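PDB 3B9O: alkane monooxygenase, which binds flavin mononucleotide and belongs to the luciferase-like family of flavin-dependent monooxygenases, which are built on a TIM barrel. Local coordinates for residues 157-160 / 161-164; 103-107 / 108-112; 387-390 / 391-395. One frame throughout, in Å; residues are numbered along the deposited sequence.

Contact 1 (157-160 / 161-164). With FMN (flavin mononucleotide), chain C.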
ATOM      1  N   ARG A 157       6.926  15.848  -9.143  1.00 19.19           N
ATOM      2  CA  ARG A 157       5.991  14.721  -9.215  1.00 22.62           C
ATOM      3  C   ARG A 157       4.907  14.775  -8.127  1.00 23.65           C
ATOM      4  O   ARG A 157       3.770  14.397  -8.391  1.00 26.83           O
ATOM      5  CB  ARG A 157       6.750  13.392  -9.131  1.00 19.95           C
ATOM      6  CG  ARG A 157       7.484  13.078 -10.429  1.00 23.77           C
ATOM      7  CD  ARG A 157       8.447  11.928 -10.301  1.00 25.90           C
ATOM      8  NE  ARG A 157       9.118  11.799 -11.574  1.00 32.44           N
ATOM      9  CZ  ARG A 157       9.138  10.709 -12.332  1.00 40.12           C
ATOM     10  NH1 ARG A 157       8.568   9.576 -11.930  1.00 41.02           N
ATOM     11  NH2 ARG A 157       9.776  10.750 -13.484  1.00 42.05           N
ATOM     12  N   TYR A 158       5.262  15.244  -6.928  1.00 23.26           N
ATOM     13  CA  TYR A 158       4.297  15.407  -5.831  1.00 21.59           C
ATOM     14  C   TYR A 158       3.329  16.578  -6.028  1.00 32.34           C
ATOM     15  O   TYR A 158       2.168  16.503  -5.619  1.00 22.37           O
ATOM     16  CB  TYR A 158       5.002  15.514  -4.468  1.00 19.20           C
ATOM     17  CG  TYR A 158       5.369  14.169  -3.878  1.00 27.74           C
ATOM     18  CD1 TYR A 158       6.677  13.701  -3.901  1.00 17.64           C
ATOM     19  CD2 TYR A 158       4.391  13.349  -3.323  1.00 24.56           C
ATOM     20  CE1 TYR A 158       7.003  12.436  -3.358  1.00 31.37           C
ATOM     21  CE2 TYR A 158       4.697  12.085  -2.788  1.00 21.74           C
ATOM     22  CZ  TYR A 158       5.995  11.628  -2.802  1.00 28.38           C
ATOM     23  OH  TYR A 158       6.281  10.373  -2.259  1.00 22.50           O
ATOM     24  N   ASP A 159       3.788  17.652  -6.663  1.00 20.85           N
ATOM     25  CA  ASP A 159       2.882  18.726  -7.047  1.00 17.23           C
ATOM     26  C   ASP A 159       1.835  18.238  -8.065  1.00 20.50           C
ATOM     27  O   ASP A 159       0.667  18.612  -7.994  1.00 20.50           O
ATOM     28  CB  ASP A 159       3.667  19.893  -7.643  1.00 28.94           C
ATOM     29  CG  ASP A 159       4.652  20.522  -6.640  1.00 34.54           C
ATOM     30  OD1 ASP A 159       4.378  20.548  -5.431  1.00 27.05           O
ATOM     31  OD2 ASP A 159       5.686  21.006  -7.098  1.00 30.22           O
ATOM     32  N   LEU A 160       2.280  17.434  -9.027  1.00 16.66           N
ATOM     33  CA  LEU A 160       1.390  16.801  -9.990  1.00 19.59           C
ATOM     34  C   LEU A 160       0.367  15.895  -9.263  1.00 26.08           C
ATOM     35  O   LEU A 160      -0.849  15.949  -9.534  1.00 18.49           O
ATOM     36  CB  LEU A 160       2.221  16.015 -11.023  1.00 20.45           C
ATOM     37  CG  LEU A 160       1.463  15.019 -11.909  1.00 20.74           C
ATOM     38  CD1 LEU A 160       0.402  15.716 -12.752  1.00 25.56           C
ATOM     39  CD2 LEU A 160       2.430  14.284 -12.798  1.00 19.74           C
ATOM     40  N   ALA A 161       0.863  15.094  -8.320  1.00 14.92           N
ATOM     41  CA  ALA A 161      -0.005  14.297  -7.477  1.00 18.42           C
ATOM     42  C   ALA A 161      -1.057  15.134  -6.713  1.00 23.91           C
ATOM     43  O   ALA A 161      -2.221  14.709  -6.593  1.00 15.36           O
ATOM     44  CB  ALA A 161       0.837  13.458  -6.529  1.00 13.63           C
ATOM     45  N   ASP A 162      -0.660  16.303  -6.171  1.00 17.91           N
ATOM     46  CA  ASP A 162      -1.604  17.197  -5.540  1.00 16.69           C
ATOM     47  C   ASP A 162      -2.798  17.488  -6.455  1.00 20.57           C
ATOM     48  O   ASP A 162      -3.952  17.332  -6.049  1.00 14.12           O
ATOM     49  CB  ASP A 162      -0.937  18.530  -5.154  1.00 16.70           C
ATOM     50  CG  ASP A 162      -0.217  18.468  -3.828  1.00 30.10           C
ATOM     51  OD1 ASP A 162       0.874  19.072  -3.723  1.00 38.35           O
ATOM     52  OD2 ASP A 162      -0.732  17.851  -2.863  1.00 28.66           O
ATOM     53  N   GLU A 163      -2.507  17.871  -7.702  1.00 16.51           N
ATOM     54  CA  GLU A 163      -3.563  18.295  -8.624  1.00 14.76           C
ATOM     55  C   GLU A 163      -4.348  17.058  -9.117  1.00 18.59           C
ATOM     56  O   GLU A 163      -5.541  17.147  -9.351  1.00 16.78           O
ATOM     57  CB  GLU A 163      -2.978  19.028  -9.837  1.00 16.47           C
ATOM     58  CG  GLU A 163      -4.030  19.840 -10.575  1.00 16.89           C
ATOM     59  CD  GLU A 163      -3.539  20.436 -11.865  1.00 19.47           C
ATOM     60  OE1 GLU A 163      -2.359  20.841 -11.976  1.00 22.83           O
ATOM     61  OE2 GLU A 163      -4.337  20.485 -12.784  1.00 18.16           O
ATOM     62  N   TYR A 164      -3.650  15.925  -9.261  1.00 17.98           N
ATOM     63  CA  TYR A 164      -4.266  14.658  -9.640  1.00 18.14           C
ATOM     64  C   TYR A 164      -5.377  14.312  -8.608  1.00 12.47           C
ATOM     65  O   TYR A 164      -6.517  13.990  -8.975  1.00 18.32           O
ATOM     66  CB  TYR A 164      -3.171  13.567  -9.672  1.00 12.39           C
ATOM     67  CG  TYR A 164      -3.557  12.321 -10.439  1.00  9.73           C
ATOM     68  CD1 TYR A 164      -2.928  12.013 -11.654  1.00 15.08           C
ATOM     69  CD2 TYR A 164      -4.571  11.462  -9.962  1.00 13.25           C
ATOM     70  CE1 TYR A 164      -3.253  10.889 -12.394  1.00 13.31           C
ATOM     71  CE2 TYR A 164      -4.933  10.304 -10.718  1.00 23.52           C
ATOM     72  CZ  TYR A 164      -4.263  10.036 -11.923  1.00 21.88           C
ATOM     73  OH  TYR A 164      -4.627   8.927 -12.657  1.00 15.29           O
TER
HETATM   74  N1  FMN C 441       6.762   3.000  -4.871  1.00 55.89           N
HETATM   75  C2  FMN C 441       6.131   2.361  -5.883  1.00 87.73           C
HETATM   76  O2  FMN C 441       6.285   2.808  -7.057  1.00 53.32           O
HETATM   77  N3  FMN C 441       5.359   1.265  -5.586  1.00 53.06           N
HETATM   78  C4  FMN C 441       5.209   0.818  -4.299  1.00 58.29           C
HETATM   79  O4  FMN C 441       4.493  -0.175  -4.053  1.00 56.77           O
HETATM   80  C4A FMN C 441       5.854   1.484  -3.245  1.00 44.69           C
HETATM   81  N5  FMN C 441       5.744   1.097  -1.939  1.00 53.21           N
HETATM   82  C5A FMN C 441       6.415   1.782  -0.959  1.00 66.26           C
HETATM   83  C6  FMN C 441       6.334   1.406   0.396  1.00 52.67           C
HETATM   84  C7  FMN C 441       7.021   2.131   1.390  1.00 41.13           C
HETATM   85  C7M FMN C 441       6.948   1.738   2.850  1.00 65.89           C
HETATM   86  C8  FMN C 441       7.782   3.236   1.036  1.00 62.37           C
HETATM   87  C8M FMN C 441       8.527   4.020   2.092  1.00 56.28           C
HETATM   88  C9  FMN C 441       7.876   3.620  -0.307  1.00 40.44           C
HETATM   89  C9A FMN C 441       7.201   2.901  -1.310  1.00 71.07           C
HETATM   90  N10 FMN C 441       7.294   3.278  -2.612  1.00 83.50           N
HETATM   91  C10 FMN C 441       6.646   2.590  -3.574  1.00 70.05           C
HETATM   92  C1' FMN C 441       8.102   4.445  -3.024  1.00 64.74           C
HETATM   93  C2' FMN C 441       7.191   5.674  -3.184  1.00 60.62           C
HETATM   94  O2' FMN C 441       5.824   5.333  -2.948  1.00 43.14           O
HETATM   95  C3' FMN C 441       7.269   6.387  -4.544  1.00 60.97           C
HETATM   96  O3' FMN C 441       7.197   5.479  -5.666  1.00 46.02           O
HETATM   97  C4' FMN C 441       8.431   7.401  -4.632  1.00 72.58           C
HETATM   98  O4' FMN C 441       9.241   7.188  -5.792  1.00 84.09           O
HETATM   99  C5' FMN C 441       9.351   7.433  -3.408  1.00 65.18           C
HETATM  100  O5' FMN C 441       8.787   8.419  -2.553  1.00 47.04           O
HETATM  101  P   FMN C 441       9.660   9.331  -1.560  1.00 51.81           P
HETATM  102  O1P FMN C 441      10.905   9.685  -2.357  1.00 71.81           O
HETATM  103  O2P FMN C 441       8.729  10.469  -1.264  1.00 30.75           O
HETATM  104  O3P FMN C 441      10.023   8.446  -0.382  1.00 63.87           O
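Asp162 folds its carboxylate back over the preceding turn of helix 154-174, with CB 3.3 Å from Asp159 O and OD1 4.2 Å from OD1 of Asp159. Its CG stands beside the backbone N (chi1 -84°), a setting that turns the group toward the start of the helix. The two carboxylate planes are only 24° apart. Such a pairing of like charges would probably be unfavourable on its own, but both OD1 atoms form salt bridges to Arg232 on helix 231-240, and the other oxygen, OD2 of Asp162, is hydrogen-bonded to His240. The backbone bonding is regular alpha-helical: Asp162 N reaches Tyr158 O at 2.9 Å, and Tyr164 N reaches Leu160 O at 2.8 Å. Ala161, a single methyl, sets CB 3.4 Å from Tyr158 O and also touches Phe236 and Thr107. Tyr158 points its phenol at flavin mononucleotide. Its OH donates a 2.6 Å hydrogen bond to O2P of the ligand, and that oxygen lies at the edge of the ring, near its plane. Tyrosine suits this place because its long rigid ring carries a donor from the helix to the phosphate. The chemistry implies a division of labour along one helix: the aspartates tie it to helix 231-240 through a shared arginine, while the Tyr158 hydroxyl gives one hydrogen bond to the phosphate, part of a wider set of bonds to flavin mononucleotide.

Contact 2 (103-107 / 108-112). With FMN (flavin mononucleotide), chain C.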
ATOM      1  N   VAL A 103      -4.828  -0.693  -3.398  1.00 14.03           N
ATOM      2  CA  VAL A 103      -4.121  -0.838  -4.650  1.00  9.22           C
ATOM      3  C   VAL A 103      -3.224   0.365  -4.852  1.00 15.79           C
ATOM      4  O   VAL A 103      -3.655   1.533  -4.749  1.00 13.20           O
ATOM      5  CB  VAL A 103      -5.053  -1.043  -5.902  1.00 17.79           C
ATOM      6  CG1 VAL A 103      -5.782  -2.392  -5.842  1.00 19.40           C
ATOM      7  CG2 VAL A 103      -6.072   0.124  -6.118  1.00 20.03           C
ATOM      8  N   THR A 104      -1.964   0.064  -5.104  1.00 15.12           N
ATOM      9  CA  THR A 104      -0.963   1.087  -5.451  1.00 20.20           C
ATOM     10  C   THR A 104      -1.201   1.459  -6.900  1.00 12.85           C
ATOM     11  O   THR A 104      -1.394   0.594  -7.756  1.00 13.75           O
ATOM     12  CB  THR A 104       0.502   0.579  -5.251  1.00 18.67           C
ATOM     13  OG1 THR A 104       0.722   0.316  -3.863  1.00 17.48           O
ATOM     14  CG2 THR A 104       1.568   1.601  -5.770  1.00 18.87           C
ATOM     15  N   PHE A 105      -1.218   2.764  -7.160  1.00 14.93           N
ATOM     16  CA  PHE A 105      -1.404   3.294  -8.511  1.00 12.51           C
ATOM     17  C   PHE A 105      -0.776   4.699  -8.564  1.00 21.20           C
ATOM     18  O   PHE A 105      -1.023   5.543  -7.706  1.00 14.12           O
ATOM     19  CB  PHE A 105      -2.887   3.346  -8.907  1.00 10.36           C
ATOM     20  CG  PHE A 105      -3.128   4.118 -10.185  1.00 17.50           C
ATOM     21  CD1 PHE A 105      -3.460   5.480 -10.134  1.00 12.63           C
ATOM     22  CD2 PHE A 105      -2.952   3.515 -11.428  1.00 22.32           C
ATOM     23  CE1 PHE A 105      -3.664   6.210 -11.314  1.00 22.32           C
ATOM     24  CE2 PHE A 105      -3.170   4.225 -12.617  1.00 22.00           C
ATOM     25  CZ  PHE A 105      -3.521   5.587 -12.553  1.00 17.40           C
ATOM     26  N   SER A 106       0.069   4.907  -9.563  1.00 16.11           N
ATOM     27  CA  SER A 106       0.851   6.135  -9.730  1.00 21.65           C
ATOM     28  C   SER A 106       0.068   7.298 -10.354  1.00 13.94           C
ATOM     29  O   SER A 106      -0.699   7.115 -11.311  1.00 18.71           O
ATOM     30  CB  SER A 106       2.056   5.813 -10.633  1.00 17.28           C
ATOM     31  OG  SER A 106       2.840   6.944 -10.804  1.00 21.01           O
ATOM     32  N   THR A 107       0.297   8.492  -9.813  1.00 14.42           N
ATOM     33  CA  THR A 107      -0.214   9.761 -10.351  1.00 17.21           C
ATOM     34  C   THR A 107       0.565  10.302 -11.593  1.00 19.95           C
ATOM     35  O   THR A 107       0.176  11.305 -12.208  1.00 19.35           O
ATOM     36  CB  THR A 107      -0.206  10.852  -9.244  1.00 15.50           C
ATOM     37  OG1 THR A 107       1.082  10.934  -8.621  1.00 17.49           O
ATOM     38  CG2 THR A 107      -1.249  10.536  -8.149  1.00  8.47           C
ATOM     39  N   THR A 108       1.631   9.627 -11.967  1.00 19.38           N
ATOM     40  CA  THR A 108       2.623  10.248 -12.845  1.00 26.91           C
ATOM     41  C   THR A 108       2.306  10.049 -14.334  1.00 42.39           C
ATOM     42  O   THR A 108       2.638  10.928 -15.139  1.00 21.84           O
ATOM     43  CB  THR A 108       4.042   9.796 -12.463  1.00 19.54           C
ATOM     44  OG1 THR A 108       4.262  10.093 -11.082  1.00 22.10           O
ATOM     45  CG2 THR A 108       5.114  10.508 -13.295  1.00 24.74           C
ATOM     46  N   TYR A 109       1.639   8.929 -14.681  1.00 27.62           N
ATOM     47  CA  TYR A 109       1.526   8.501 -16.096  1.00 28.01           C
ATOM     48  C   TYR A 109       0.120   8.590 -16.696  1.00 28.75           C
ATOM     49  O   TYR A 109      -0.064   9.200 -17.747  1.00 27.30           O
ATOM     50  CB  TYR A 109       2.169   7.094 -16.308  1.00 20.84           C
ATOM     51  CG  TYR A 109       3.577   7.033 -15.761  1.00 22.87           C
ATOM     52  CD1 TYR A 109       4.607   7.790 -16.351  1.00 39.60           C
ATOM     53  CD2 TYR A 109       3.873   6.284 -14.618  1.00 32.44           C
ATOM     54  CE1 TYR A 109       5.899   7.787 -15.829  1.00 31.74           C
ATOM     55  CE2 TYR A 109       5.173   6.266 -14.082  1.00 26.85           C
ATOM     56  CZ  TYR A 109       6.167   7.031 -14.694  1.00 38.26           C
ATOM     57  OH  TYR A 109       7.439   7.021 -14.180  1.00 45.05           O
ATOM     58  N   GLU A 110      -0.878   8.033 -16.019  1.00 31.09           N
ATOM     59  CA  GLU A 110      -2.197   7.866 -16.643  1.00 23.10           C
ATOM     60  C   GLU A 110      -3.222   8.900 -16.130  1.00 29.02           C
ATOM     61  O   GLU A 110      -3.200   9.270 -14.943  1.00 26.20           O
ATOM     62  CB  GLU A 110      -2.691   6.419 -16.454  1.00 19.11           C
ATOM     63  CG  GLU A 110      -1.691   5.300 -16.908  1.00 26.29           C
ATOM     64  CD  GLU A 110      -2.138   3.909 -16.447  1.00 46.61           C
ATOM     65  OE1 GLU A 110      -1.346   3.166 -15.774  1.00 33.18           O
ATOM     66  OE2 GLU A 110      -3.315   3.578 -16.733  1.00 37.10           O
ATOM     67  N   HIS A 111      -4.127   9.332 -17.006  1.00 18.10           N
ATOM     68  CA  HIS A 111      -4.999  10.479 -16.732  1.00 22.10           C
ATOM     69  C   HIS A 111      -5.960  10.205 -15.588  1.00 19.58           C
ATOM     70  O   HIS A 111      -6.528   9.101 -15.499  1.00 19.43           O
ATOM     71  CB  HIS A 111      -5.762  10.899 -18.011  1.00 21.59           C
ATOM     72  CG  HIS A 111      -6.487  12.207 -17.877  1.00 20.45           C
ATOM     73  ND1 HIS A 111      -5.955  13.401 -18.323  1.00 25.80           N
ATOM     74  CD2 HIS A 111      -7.670  12.516 -17.297  1.00 14.44           C
ATOM     75  CE1 HIS A 111      -6.795  14.388 -18.050  1.00 20.39           C
ATOM     76  NE2 HIS A 111      -7.842  13.878 -17.419  1.00 24.58           N
ATOM     77  N   PRO A 112      -6.165  11.196 -14.704  1.00 21.55           N
ATOM     78  CA  PRO A 112      -7.115  11.020 -13.597  1.00 23.60           C
ATOM     79  C   PRO A 112      -8.569  10.696 -13.956  1.00 17.87           C
ATOM     80  O   PRO A 112      -9.255  10.128 -13.125  1.00 16.63           O
ATOM     81  CB  PRO A 112      -7.033  12.371 -12.831  1.00 15.57           C
ATOM     82  CG  PRO A 112      -6.467  13.323 -13.865  1.00 32.05           C
ATOM     83  CD  PRO A 112      -5.491  12.515 -14.626  1.00 18.91           C
TER
HETATM   84  N1  FMN C 441       6.762   3.000  -4.871  1.00 55.89           N
HETATM   85  C2  FMN C 441       6.131   2.361  -5.883  1.00 87.73           C
HETATM   86  O2  FMN C 441       6.285   2.808  -7.057  1.00 53.32           O
HETATM   87  N3  FMN C 441       5.359   1.265  -5.586  1.00 53.06           N
HETATM   88  C4  FMN C 441       5.209   0.818  -4.299  1.00 58.29           C
HETATM   89  O4  FMN C 441       4.493  -0.175  -4.053  1.00 56.77           O
HETATM   90  C4A FMN C 441       5.854   1.484  -3.245  1.00 44.69           C
HETATM   91  N5  FMN C 441       5.744   1.097  -1.939  1.00 53.21           N
HETATM   92  C5A FMN C 441       6.415   1.782  -0.959  1.00 66.26           C
HETATM   93  C6  FMN C 441       6.334   1.406   0.396  1.00 52.67           C
HETATM   94  C7  FMN C 441       7.021   2.131   1.390  1.00 41.13           C
HETATM   95  C7M FMN C 441       6.948   1.738   2.850  1.00 65.89           C
HETATM   96  C8  FMN C 441       7.782   3.236   1.036  1.00 62.37           C
HETATM   97  C8M FMN C 441       8.527   4.020   2.092  1.00 56.28           C
HETATM   98  C9  FMN C 441       7.876   3.620  -0.307  1.00 40.44           C
HETATM   99  C9A FMN C 441       7.201   2.901  -1.310  1.00 71.07           C
HETATM  100  N10 FMN C 441       7.294   3.278  -2.612  1.00 83.50           N
HETATM  101  C10 FMN C 441       6.646   2.590  -3.574  1.00 70.05           C
HETATM  102  C1' FMN C 441       8.102   4.445  -3.024  1.00 64.74           C
HETATM  103  C2' FMN C 441       7.191   5.674  -3.184  1.00 60.62           C
HETATM  104  O2' FMN C 441       5.824   5.333  -2.948  1.00 43.14           O
HETATM  105  C3' FMN C 441       7.269   6.387  -4.544  1.00 60.97           C
HETATM  106  O3' FMN C 441       7.197   5.479  -5.666  1.00 46.02           O
HETATM  107  C4' FMN C 441       8.431   7.401  -4.632  1.00 72.58           C
HETATM  108  O4' FMN C 441       9.241   7.188  -5.792  1.00 84.09           O
HETATM  109  C5' FMN C 441       9.351   7.433  -3.408  1.00 65.18           C
HETATM  110  O5' FMN C 441       8.787   8.419  -2.553  1.00 47.04           O
HETATM  111  P   FMN C 441       9.660   9.331  -1.560  1.00 51.81           P
HETATM  112  O1P FMN C 441      10.905   9.685  -2.357  1.00 71.81           O
HETATM  113  O2P FMN C 441       8.729  10.469  -1.264  1.00 30.75           O
HETATM  114  O3P FMN C 441      10.023   8.446  -0.382  1.00 63.87           O
HETATM  115  O   HOH W   1      -0.007   6.531 -13.730  1.00 27.43           O
HETATM  116  O   HOH W   2       3.022  12.272  -9.935  1.00 15.41           O
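The strand end turns on a side chain: Ser106 OG accepts a hydrogen bond from Thr108 N, two residues further on, at 3.2 Å with an N-H...O angle of 157°. This is an ST turn, and it lies where strand 100-106 of the barrel gives way to the loop before helix 112-125. The hydroxyl can do this because chi1 of -179° swings OG to the side of its own carbonyl carbon, where the next peptides pass. Ser137 OG is a further partner of the same atom. Two waters complete the turn. Water 1 donates to Ser106 O at 2.6 Å and accepts from Glu110 N at 2.9 Å, joining backbone atoms four residues apart. Water 2 lies between the hydroxyls of Thr107 and Thr108, bonded to Thr108 OG1 at 2.8 Å; the two threonine side chains are roughly perpendicular. Their hydroxyls are also tied to Val135 O and Thr136 O, so short, branched, polar residues fit here. Further along the loop, the extended chain of Glu110 brings OE1 within 3.8 Å of Phe105 CE2, its carboxylate steeply inclined to the ring at 77°, while His115 stacks on the same phenylalanine. Upstream, Thr104 OG1, hydrogen-bonded to Leu56 O and Asn133 ND2, stays 3.8 Å from O4 of flavin mononucleotide, too far for a hydrogen bond. The chemistry implies a turn shaped by hydroxyls and water, whose polar groups link the loop to the neighbouring strand 130-135 and its extension beside flavin mononucleotide.

Contact 3 (387-390 / 391-395)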
ATOM      1  N   VAL A 387      -0.083 -17.939   6.558  1.00 13.06           N
ATOM      2  CA  VAL A 387      -0.655 -19.103   7.251  1.00 17.37           C
ATOM      3  C   VAL A 387      -0.139 -19.232   8.707  1.00 19.65           C
ATOM      4  O   VAL A 387      -0.919 -19.380   9.645  1.00 15.99           O
ATOM      5  CB  VAL A 387      -0.366 -20.436   6.455  1.00 18.60           C
ATOM      6  CG1 VAL A 387      -0.714 -21.687   7.329  1.00 19.84           C
ATOM      7  CG2 VAL A 387      -1.154 -20.448   5.119  1.00 13.95           C
ATOM      8  N   ASP A 388       1.178 -19.171   8.883  1.00 16.53           N
ATOM      9  CA  ASP A 388       1.756 -19.210  10.238  1.00 10.78           C
ATOM     10  C   ASP A 388       1.275 -18.043  11.100  1.00 16.89           C
ATOM     11  O   ASP A 388       0.996 -18.217  12.285  1.00 15.05           O
ATOM     12  CB  ASP A 388       3.271 -19.126  10.167  1.00 12.57           C
ATOM     13  CG  ASP A 388       3.909 -20.384   9.627  1.00 21.84           C
ATOM     14  OD1 ASP A 388       3.180 -21.386   9.432  1.00 21.04           O
ATOM     15  OD2 ASP A 388       5.134 -20.335   9.326  1.00 20.92           O
ATOM     16  N   PHE A 389       1.190 -16.849  10.502  1.00 16.22           N
ATOM     17  CA  PHE A 389       0.707 -15.682  11.234  1.00 15.01           C
ATOM     18  C   PHE A 389      -0.740 -15.918  11.725  1.00 16.52           C
ATOM     19  O   PHE A 389      -1.063 -15.674  12.888  1.00 17.43           O
ATOM     20  CB  PHE A 389       0.751 -14.404  10.373  1.00 14.10           C
ATOM     21  CG  PHE A 389       0.411 -13.146  11.150  1.00 14.76           C
ATOM     22  CD1 PHE A 389      -0.909 -12.667  11.176  1.00 13.78           C
ATOM     23  CD2 PHE A 389       1.398 -12.470  11.899  1.00 18.73           C
ATOM     24  CE1 PHE A 389      -1.244 -11.497  11.908  1.00 15.42           C
ATOM     25  CE2 PHE A 389       1.082 -11.295  12.634  1.00 14.26           C
ATOM     26  CZ  PHE A 389      -0.244 -10.823  12.646  1.00 21.79           C
ATOM     27  N   ILE A 390      -1.594 -16.368  10.818  1.00 14.68           N
ATOM     28  CA  ILE A 390      -2.974 -16.675  11.135  1.00 12.72           C
ATOM     29  C   ILE A 390      -3.124 -17.818  12.151  1.00 18.48           C
ATOM     30  O   ILE A 390      -3.927 -17.707  13.078  1.00 15.12           O
ATOM     31  CB  ILE A 390      -3.816 -16.915   9.850  1.00  9.91           C
ATOM     32  CG1 ILE A 390      -3.909 -15.588   9.073  1.00 12.29           C
ATOM     33  CG2 ILE A 390      -5.243 -17.429  10.218  1.00 15.00           C
ATOM     34  CD1 ILE A 390      -4.439 -15.653   7.623  1.00 14.21           C
ATOM     35  N   GLU A 391      -2.384 -18.907  11.979  1.00 17.30           N
ATOM     36  CA  GLU A 391      -2.544 -20.030  12.912  1.00 16.26           C
ATOM     37  C   GLU A 391      -1.986 -19.755  14.309  1.00 17.12           C
ATOM     38  O   GLU A 391      -2.549 -20.227  15.264  1.00 18.21           O
ATOM     39  CB  GLU A 391      -1.934 -21.314  12.350  1.00 20.58           C
ATOM     40  CG  GLU A 391      -2.581 -21.766  11.033  1.00 22.40           C
ATOM     41  CD  GLU A 391      -1.966 -23.038  10.459  1.00 27.90           C
ATOM     42  OE1 GLU A 391      -2.602 -23.613   9.557  1.00 62.25           O
ATOM     43  OE2 GLU A 391      -0.865 -23.466  10.888  1.00 43.35           O
ATOM     44  N   LEU A 392      -0.860 -19.043  14.391  1.00 14.95           N
ATOM     45  CA  LEU A 392      -0.107 -18.862  15.662  1.00 18.41           C
ATOM     46  C   LEU A 392      -0.178 -17.448  16.288  1.00 15.55           C
ATOM     47  O   LEU A 392      -0.421 -17.304  17.485  1.00 16.85           O
ATOM     48  CB  LEU A 392       1.359 -19.287  15.475  1.00 22.49           C
ATOM     49  CG  LEU A 392       1.634 -20.727  15.016  1.00 28.58           C
ATOM     50  CD1 LEU A 392       3.128 -20.975  14.800  1.00 22.95           C
ATOM     51  CD2 LEU A 392       1.049 -21.716  16.023  1.00 23.81           C
ATOM     52  N   VAL A 393      -0.015 -16.401  15.496  1.00 13.19           N
ATOM     53  CA  VAL A 393       0.016 -15.063  16.091  1.00 11.23           C
ATOM     54  C   VAL A 393      -1.388 -14.501  16.337  1.00 17.13           C
ATOM     55  O   VAL A 393      -1.625 -13.815  17.346  1.00 18.33           O
ATOM     56  CB  VAL A 393       0.844 -14.064  15.275  1.00 13.90           C
ATOM     57  CG1 VAL A 393       0.899 -12.661  16.018  1.00 10.57           C
ATOM     58  CG2 VAL A 393       2.246 -14.632  15.049  1.00 14.67           C
ATOM     59  N   VAL A 394      -2.291 -14.719  15.380  1.00 13.50           N
ATOM     60  CA  VAL A 394      -3.636 -14.127  15.462  1.00 20.51           C
ATOM     61  C   VAL A 394      -4.375 -14.512  16.796  1.00 14.05           C
ATOM     62  O   VAL A 394      -4.909 -13.629  17.465  1.00 15.55           O
ATOM     63  CB  VAL A 394      -4.486 -14.407  14.180  1.00 20.59           C
ATOM     64  CG1 VAL A 394      -6.005 -14.290  14.467  1.00 12.91           C
ATOM     65  CG2 VAL A 394      -4.022 -13.447  13.007  1.00 14.66           C
ATOM     66  N   PRO A 395      -4.404 -15.809  17.174  1.00 17.87           N
ATOM     67  CA  PRO A 395      -5.105 -16.162  18.441  1.00 18.86           C
ATOM     68  C   PRO A 395      -4.450 -15.514  19.687  1.00 17.80           C
ATOM     69  O   PRO A 395      -5.149 -15.102  20.628  1.00 19.79           O
ATOM     70  CB  PRO A 395      -5.005 -17.711  18.503  1.00 20.53           C
ATOM     71  CG  PRO A 395      -4.735 -18.116  17.108  1.00 31.30           C
ATOM     72  CD  PRO A 395      -3.906 -17.007  16.473  1.00 17.14           C
TER
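Phe389 and Val393 face each other across one turn of helix 384-399, at a point where the alpha-helix widens into a pi-type turn. The methine CB of Val393 sits over one face of the phenyl ring, 4.0 Å from its centroid and displaced toward the rim, a CH-pi contact; CG1 of the same valine meets Phe389 CE2 at 3.7 Å. The phenylalanine reaches this position because its CG is anti to the backbone N (chi1 -173°), which carries the ring forward along the helix, and the two side chains meet at a slant. Val394 arrives differently: it lies roughly perpendicular to the phenylalanine and brings CG2 to 3.6 Å from Phe389 CE1. Two successive beta-branched residues thus pack against a single ring, an arrangement suited to a buried helix face, and Met363 and Val359 of helix 356-370 add to the apolar surroundings of Phe389 and Val393. On another side of the helix, Val387 and Glu391 run alongside each other in the same direction. The glutamate uses its extended methylene chain to lie along the valine, with OE1 3.5 Å from Val387 CG1, which lets a charged residue at the surface cover an apolar one. Asp388 has its charge answered by Lys295. The wide turn is consistent with the proline that follows, whose N has no hydrogen to give to the turn before; the helix is kinked there, and Pro395 CD lies 3.5 Å from Ile390 O. Phe389 O, by contrast, accepts twice, from Val394 N at 2.9 Å with a sound angle of 153° and from Val393 N, also at 2.9 Å, in a weak bond bent to 130°.

Contacts 1 and 2 are neighbours on the side of the barrel that holds the flavin mononucleotide, their centres about 10 Å apart. They meet directly: Tyr164 OH lies 2.7 Å from Glu110 O, a probable hydrogen bond, and Ala161 CB packs on Thr107 OG1 at 3.3 Å. Both touch flavin mononucleotide, contact 1 at its phosphate and contact 2 beside the flavin ring, so helix 154-174 and strand 100-106 line different parts of one pocket. Contact 3 stands on the opposite side of the chain's centre, with centre-to-centre distances of about 40 Å to contact 1 and about 34 Å to contact 2, and belongs to the packing of the barrel's outer helices.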